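Side-chain contacts in protein STI-1 (Caenorhabditis elegans, PDB 4GCN), which binds Hsp90 and inhibits its ATPase activity, forms a complex with Hsp70 and Hsp90, and is represented here by its N-terminal TPR domain: residues A89-A92 with F93-Q96; Q21-F24 with E25-H28. All blocks are in the same frame, centred on the assembly; numbering follows the deposited sequence.

Contact 1: A89-A92 with F93-Q96; sequences AGNA and FQKQ
Ala92 O takes two weak hydrogen bonds from one residue: Gln96 N comes to 3.3 Å from Ala92 O along the backbone, and the side-chain amide Gln96 NE2 reaches the same Ala92 O at 3.4 Å. This lies near the C-terminal end of helix 79-95, in the third predicted TPR repeat. Gln96 can fold back because its CG sits beside its own backbone N (chi1 -66°) and the extended chain carries the amide toward the helix end. Two residues earlier the pairing is regular alpha-helical, with Gln94 N 2.9 Å from Gly90 O. Lys95 N likewise donates to Asn91 O, 3.0 Å away, with an angle of 151° at the hydrogen.

Asn91 and Gln94 run side by side, pointing the same way, with their amide planes 44° apart. Gln94 OE1 is hydrogen-bonded to Lys121 NZ, which joins this turn to the C-terminal helix 116-126. The Phe93 ring meets that of Trp105 of helix 99-112, and its side chain touches Val62 of helix 58-74, while Ala92 also packs on Val62. Within the turn, Phe93 CD2 lies 3.5 Å from Ala89 O, the same carbonyl that accepts the hydrogen bond from Phe93 N.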
ATOM      1  N   ALA A  89      -5.380  -2.949  -1.941  1.00 22.73           N
ATOM      2  CA  ALA A  89      -6.538  -3.157  -1.142  1.00 21.59           C
ATOM      3  C   ALA A  89      -7.556  -4.111  -1.781  1.00 21.39           C
ATOM      4  O   ALA A  89      -8.157  -4.908  -1.048  1.00 23.27           O
ATOM      5  CB  ALA A  89      -7.258  -1.810  -0.831  1.00 21.08           C
ATOM      6  N   GLY A  90      -7.786  -3.991  -3.092  1.00 21.05           N
ATOM      7  CA  GLY A  90      -8.693  -4.852  -3.770  1.00 22.08           C
ATOM      8  C   GLY A  90      -8.264  -6.305  -3.700  1.00 24.50           C
ATOM      9  O   GLY A  90      -9.052  -7.200  -3.417  1.00 22.69           O
ATOM     10  N   ASN A  91      -6.978  -6.533  -3.975  1.00 24.48           N
ATOM     11  CA  ASN A  91      -6.425  -7.836  -3.815  1.00 24.56           C
ATOM     12  C   ASN A  91      -6.524  -8.445  -2.390  1.00 24.38           C
ATOM     13  O   ASN A  91      -6.828  -9.639  -2.222  1.00 24.79           O
ATOM     14  CB  ASN A  91      -4.993  -7.799  -4.318  1.00 25.80           C
ATOM     15  CG  ASN A  91      -4.922  -7.784  -5.830  1.00 31.24           C
ATOM     16  OD1 ASN A  91      -4.557  -6.772  -6.421  1.00 38.82           O
ATOM     17  ND2 ASN A  91      -5.210  -8.895  -6.454  1.00 33.11           N
ATOM     18  N   ALA A  92      -6.263  -7.629  -1.371  1.00 22.35           N
ATOM     19  CA  ALA A  92      -6.409  -8.041   0.012  1.00 20.56           C
ATOM     20  C   ALA A  92      -7.852  -8.443   0.336  1.00 23.42           C
ATOM     21  O   ALA A  92      -8.057  -9.375   1.089  1.00 24.63           O
ATOM     22  CB  ALA A  92      -5.894  -6.971   1.016  1.00 19.54           C
ATOM     23  N   PHE A  93      -8.834  -7.724  -0.216  1.00 23.79           N
ATOM     24  CA  PHE A  93     -10.229  -8.089  -0.126  1.00 23.97           C
ATOM     25  C   PHE A  93     -10.592  -9.370  -0.852  1.00 23.64           C
ATOM     26  O   PHE A  93     -11.264 -10.242  -0.285  1.00 23.86           O
ATOM     27  CB  PHE A  93     -11.144  -6.967  -0.498  1.00 21.70           C
ATOM     28  CG  PHE A  93     -11.503  -6.070   0.654  1.00 22.45           C
ATOM     29  CD1 PHE A  93     -12.177  -6.584   1.782  1.00 23.25           C
ATOM     30  CD2 PHE A  93     -11.181  -4.737   0.628  1.00 22.68           C
ATOM     31  CE1 PHE A  93     -12.601  -5.755   2.783  1.00 22.87           C
ATOM     32  CE2 PHE A  93     -11.562  -3.884   1.691  1.00 22.41           C
ATOM     33  CZ  PHE A  93     -12.251  -4.400   2.754  1.00 22.86           C
ATOM     34  N   GLN A  94     -10.053  -9.582  -2.022  1.00 23.38           N
ATOM     35  CA  GLN A  94     -10.208 -10.890  -2.649  1.00 25.63           C
ATOM     36  C   GLN A  94      -9.703 -12.044  -1.777  1.00 25.67           C
ATOM     37  O   GLN A  94     -10.303 -13.120  -1.729  1.00 23.95           O
ATOM     38  CB  GLN A  94      -9.464 -11.005  -3.969  1.00 26.68           C
ATOM     39  CG  GLN A  94     -10.052 -10.314  -5.144  1.00 27.58           C
ATOM     40  CD  GLN A  94      -9.239 -10.598  -6.381  1.00 28.25           C
ATOM     41  OE1 GLN A  94      -8.216  -9.977  -6.545  1.00 28.18           O
ATOM     42  NE2 GLN A  94      -9.698 -11.555  -7.244  1.00 29.42           N
ATOM     43  N   LYS A  95      -8.589 -11.831  -1.125  1.00 24.12           N
ATOM     44  CA  LYS A  95      -8.021 -12.858  -0.293  1.00 27.17           C
ATOM     45  C   LYS A  95      -8.859 -13.130   0.966  1.00 26.80           C
ATOM     46  O   LYS A  95      -8.700 -14.143   1.591  1.00 28.66           O
ATOM     47  CB  LYS A  95      -6.625 -12.488   0.108  1.00 27.25           C
ATOM     48  CG  LYS A  95      -5.652 -12.373  -1.027  1.00 27.68           C
ATOM     49  CD  LYS A  95      -5.201 -13.767  -1.436  1.00 32.16           C
ATOM     50  CE  LYS A  95      -4.201 -13.696  -2.568  1.00 38.06           C
ATOM     51  NZ  LYS A  95      -3.428 -14.988  -2.643  1.00 40.79           N
ATOM     52  N   GLN A  96      -9.707 -12.184   1.335  1.00 24.45           N
ATOM     53  CA  GLN A  96     -10.690 -12.334   2.381  1.00 26.54           C
ATOM     54  C   GLN A  96     -12.027 -12.863   1.865  1.00 27.15           C
ATOM     55  O   GLN A  96     -12.999 -12.841   2.616  1.00 28.03           O
ATOM     56  CB  GLN A  96     -10.902 -10.959   3.068  1.00 24.95           C
ATOM     57  CG  GLN A  96      -9.667 -10.487   3.800  1.00 27.64           C
ATOM     58  CD  GLN A  96      -9.857  -9.196   4.578  1.00 27.78           C
ATOM     59  OE1 GLN A  96     -10.360  -9.201   5.726  1.00 26.75           O
ATOM     60  NE2 GLN A  96      -9.434  -8.080   3.964  1.00 24.98           N
TER

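Contact 2: Q21-F24 with E25-H28; sequences QKDF and EKAH
Asp23 turns its carboxylate to the start of helix 24-37 with CG anti to N (chi1 -172°), and Lys26 likewise holds its CG opposite its backbone N (chi1 172°), which lays the Lys26 chain across the Asp23 carboxylate at about a right angle. Asp23 is the N-cap of helix 24-37, in the region of the first predicted TPR repeat: Lys26 N donates to Asp23 OD1 over 3.3 Å, nearly straight, but comes from above the carboxylate plane, 55° out of it. The carboxylate also rests against the aliphatic part of Lys26, with Asp23 OD2 3.4 Å from Lys26 CD. The ammonium group continues past it, leaving Lys26 NZ 5.1 Å from Asp23 OD2, probably a weak attraction and not a salt bridge. With an alanine in place of Asp23, Lys26 N would probably be left without its capping acceptor and the methylenes of Lys26 without the carboxylate they lie against. The backbone of the same residue joins in, Ala27 N donating to Asp23 O at 3.1 Å.

Just before the cap, Lys22, with positive phi, is the C-prime residue of a Schellman motif ending helix 3-20, so one helix stops and the next starts within a few residues. Lys22 O stands 3.9 Å above the centre of the Phe24 ring, whose side chain also packs on Tyr19 and Val51. His28 is hydrogen-bonded to Lys48 of helix 42-54 and to Glu55 just beyond it. Within the turn, His28 CD2 comes to 3.2 Å from Phe24 O.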
ATOM      1  N   GLN A  21      14.463 -10.305   2.874  1.00 32.66           N
ATOM      2  CA  GLN A  21      14.878 -11.604   3.472  1.00 33.52           C
ATOM      3  C   GLN A  21      13.699 -12.329   4.118  1.00 32.46           C
ATOM      4  O   GLN A  21      13.878 -13.370   4.774  1.00 33.00           O
ATOM      5  CB  GLN A  21      15.961 -11.424   4.530  1.00 32.74           C
ATOM      6  CG  GLN A  21      17.215 -10.836   3.957  1.00 34.85           C
ATOM      7  CD  GLN A  21      18.211 -10.541   5.032  1.00 35.41           C
ATOM      8  OE1 GLN A  21      18.945 -11.408   5.447  1.00 37.05           O
ATOM      9  NE2 GLN A  21      18.247  -9.293   5.473  1.00 36.84           N
ATOM     10  N   LYS A  22      12.508 -11.774   3.938  1.00 34.44           N
ATOM     11  CA  LYS A  22      11.323 -12.323   4.556  1.00 34.66           C
ATOM     12  C   LYS A  22      11.400 -12.250   6.061  1.00 35.56           C
ATOM     13  O   LYS A  22      10.799 -13.077   6.761  1.00 34.26           O
ATOM     14  CB  LYS A  22      11.099 -13.775   4.130  1.00 37.98           C
ATOM     15  CG  LYS A  22      10.171 -13.994   2.984  1.00 42.92           C
ATOM     16  CD  LYS A  22      10.672 -13.568   1.658  1.00 43.50           C
ATOM     17  CE  LYS A  22      10.024 -14.419   0.544  1.00 45.99           C
ATOM     18  NZ  LYS A  22       9.509 -13.444  -0.493  1.00 45.62           N
ATOM     19  N   ASP A  23      12.077 -11.225   6.566  1.00 33.29           N
ATOM     20  CA  ASP A  23      12.053 -10.948   7.957  1.00 33.77           C
ATOM     21  C   ASP A  23      10.997  -9.894   8.169  1.00 31.73           C
ATOM     22  O   ASP A  23      11.293  -8.697   8.248  1.00 29.24           O
ATOM     23  CB  ASP A  23      13.379 -10.424   8.441  1.00 36.94           C
ATOM     24  CG  ASP A  23      13.425 -10.304   9.944  1.00 41.46           C
ATOM     25  OD1 ASP A  23      12.351 -10.187  10.587  1.00 41.85           O
ATOM     26  OD2 ASP A  23      14.543 -10.282  10.451  1.00 41.83           O
ATOM     27  N   PHE A  24       9.759 -10.332   8.248  1.00 31.12           N
ATOM     28  CA  PHE A  24       8.663  -9.365   8.280  1.00 30.18           C
ATOM     29  C   PHE A  24       8.559  -8.515   9.543  1.00 30.21           C
ATOM     30  O   PHE A  24       8.154  -7.338   9.465  1.00 26.11           O
ATOM     31  CB  PHE A  24       7.310 -10.016   7.968  1.00 31.66           C
ATOM     32  CG  PHE A  24       7.304 -10.840   6.688  1.00 32.22           C
ATOM     33  CD1 PHE A  24       7.710 -10.309   5.518  1.00 34.76           C
ATOM     34  CD2 PHE A  24       6.879 -12.160   6.697  1.00 38.47           C
ATOM     35  CE1 PHE A  24       7.700 -11.063   4.338  1.00 35.45           C
ATOM     36  CE2 PHE A  24       6.883 -12.915   5.542  1.00 37.20           C
ATOM     37  CZ  PHE A  24       7.300 -12.348   4.360  1.00 35.60           C
ATOM     38  N   GLU A  25       8.899  -9.085  10.687  1.00 32.76           N
ATOM     39  CA  GLU A  25       8.897  -8.338  11.959  0.60 35.93           C
ATOM     40  C   GLU A  25       9.828  -7.119  11.929  1.00 34.39           C
ATOM     41  O   GLU A  25       9.444  -5.999  12.281  1.00 34.14           O
ATOM     42  CB  GLU A  25       9.310  -9.260  13.127  0.60 39.52           C
ATOM     43  CG  GLU A  25       8.264 -10.275  13.546  0.60 42.97           C
ATOM     44  CD  GLU A  25       8.000 -11.373  12.516  0.60 45.44           C
ATOM     45  OE1 GLU A  25       8.950 -11.771  11.776  0.60 42.93           O
ATOM     46  OE2 GLU A  25       6.822 -11.822  12.453  0.60 44.04           O
ATOM     47  N   LYS A  26      11.057  -7.345  11.497  1.00 36.11           N
ATOM     48  CA  LYS A  26      12.093  -6.314  11.388  1.00 36.99           C
ATOM     49  C   LYS A  26      11.689  -5.282  10.322  1.00 33.64           C
ATOM     50  O   LYS A  26      11.939  -4.066  10.495  1.00 33.51           O
ATOM     51  CB  LYS A  26      13.450  -7.015  11.053  1.00 40.83           C
ATOM     52  CG  LYS A  26      14.710  -6.212  10.698  1.00 44.06           C
ATOM     53  CD  LYS A  26      15.878  -7.136  10.193  1.00 44.49           C
ATOM     54  CE  LYS A  26      17.072  -6.454   9.462  1.00 48.43           C
ATOM     55  NZ  LYS A  26      17.618  -6.936   8.097  1.00 38.56           N
ATOM     56  N   ALA A  27      11.023  -5.741   9.263  1.00 30.14           N
ATOM     57  CA  ALA A  27      10.578  -4.827   8.176  1.00 27.21           C
ATOM     58  C   ALA A  27       9.621  -3.832   8.757  1.00 27.22           C
ATOM     59  O   ALA A  27       9.765  -2.647   8.518  1.00 26.69           O
ATOM     60  CB  ALA A  27       9.923  -5.574   7.045  1.00 26.60           C
ATOM     61  N   HIS A  28       8.644  -4.330   9.533  1.00 27.87           N
ATOM     62  CA  HIS A  28       7.683  -3.450  10.209  1.00 28.92           C
ATOM     63  C   HIS A  28       8.347  -2.448  11.164  1.00 27.47           C
ATOM     64  O   HIS A  28       7.928  -1.278  11.217  1.00 29.26           O
ATOM     65  CB  HIS A  28       6.644  -4.265  10.973  1.00 29.38           C
ATOM     66  CG  HIS A  28       5.556  -4.853  10.104  1.00 29.98           C
ATOM     67  ND1 HIS A  28       4.686  -4.086   9.389  1.00 29.51           N
ATOM     68  CD2 HIS A  28       5.175  -6.171   9.906  1.00 29.62           C
ATOM     69  CE1 HIS A  28       3.831  -4.873   8.743  1.00 29.52           C
ATOM     70  NE2 HIS A  28       4.127  -6.157   9.052  1.00 32.77           N
TER

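From the N terminus, contact 2 comes first: it closes the short turn between helices 3-20 and 24-37, and Phe24 and His28 touch helix 42-54. The chain then runs through helices 42-54 and 58-74 before reaching contact 1. The two are in series, neither nested nor crossing, with centres about 21 Å apart and nearest atoms about 13 Å apart. Contact 2 lies at the loop between helices 3-20 and 24-37, contact 1 near the end of helix 79-95, just before helix 99-112; they fall in the predicted TPR 1 and TPR 3 regions. Helix 42-54 is touched from both.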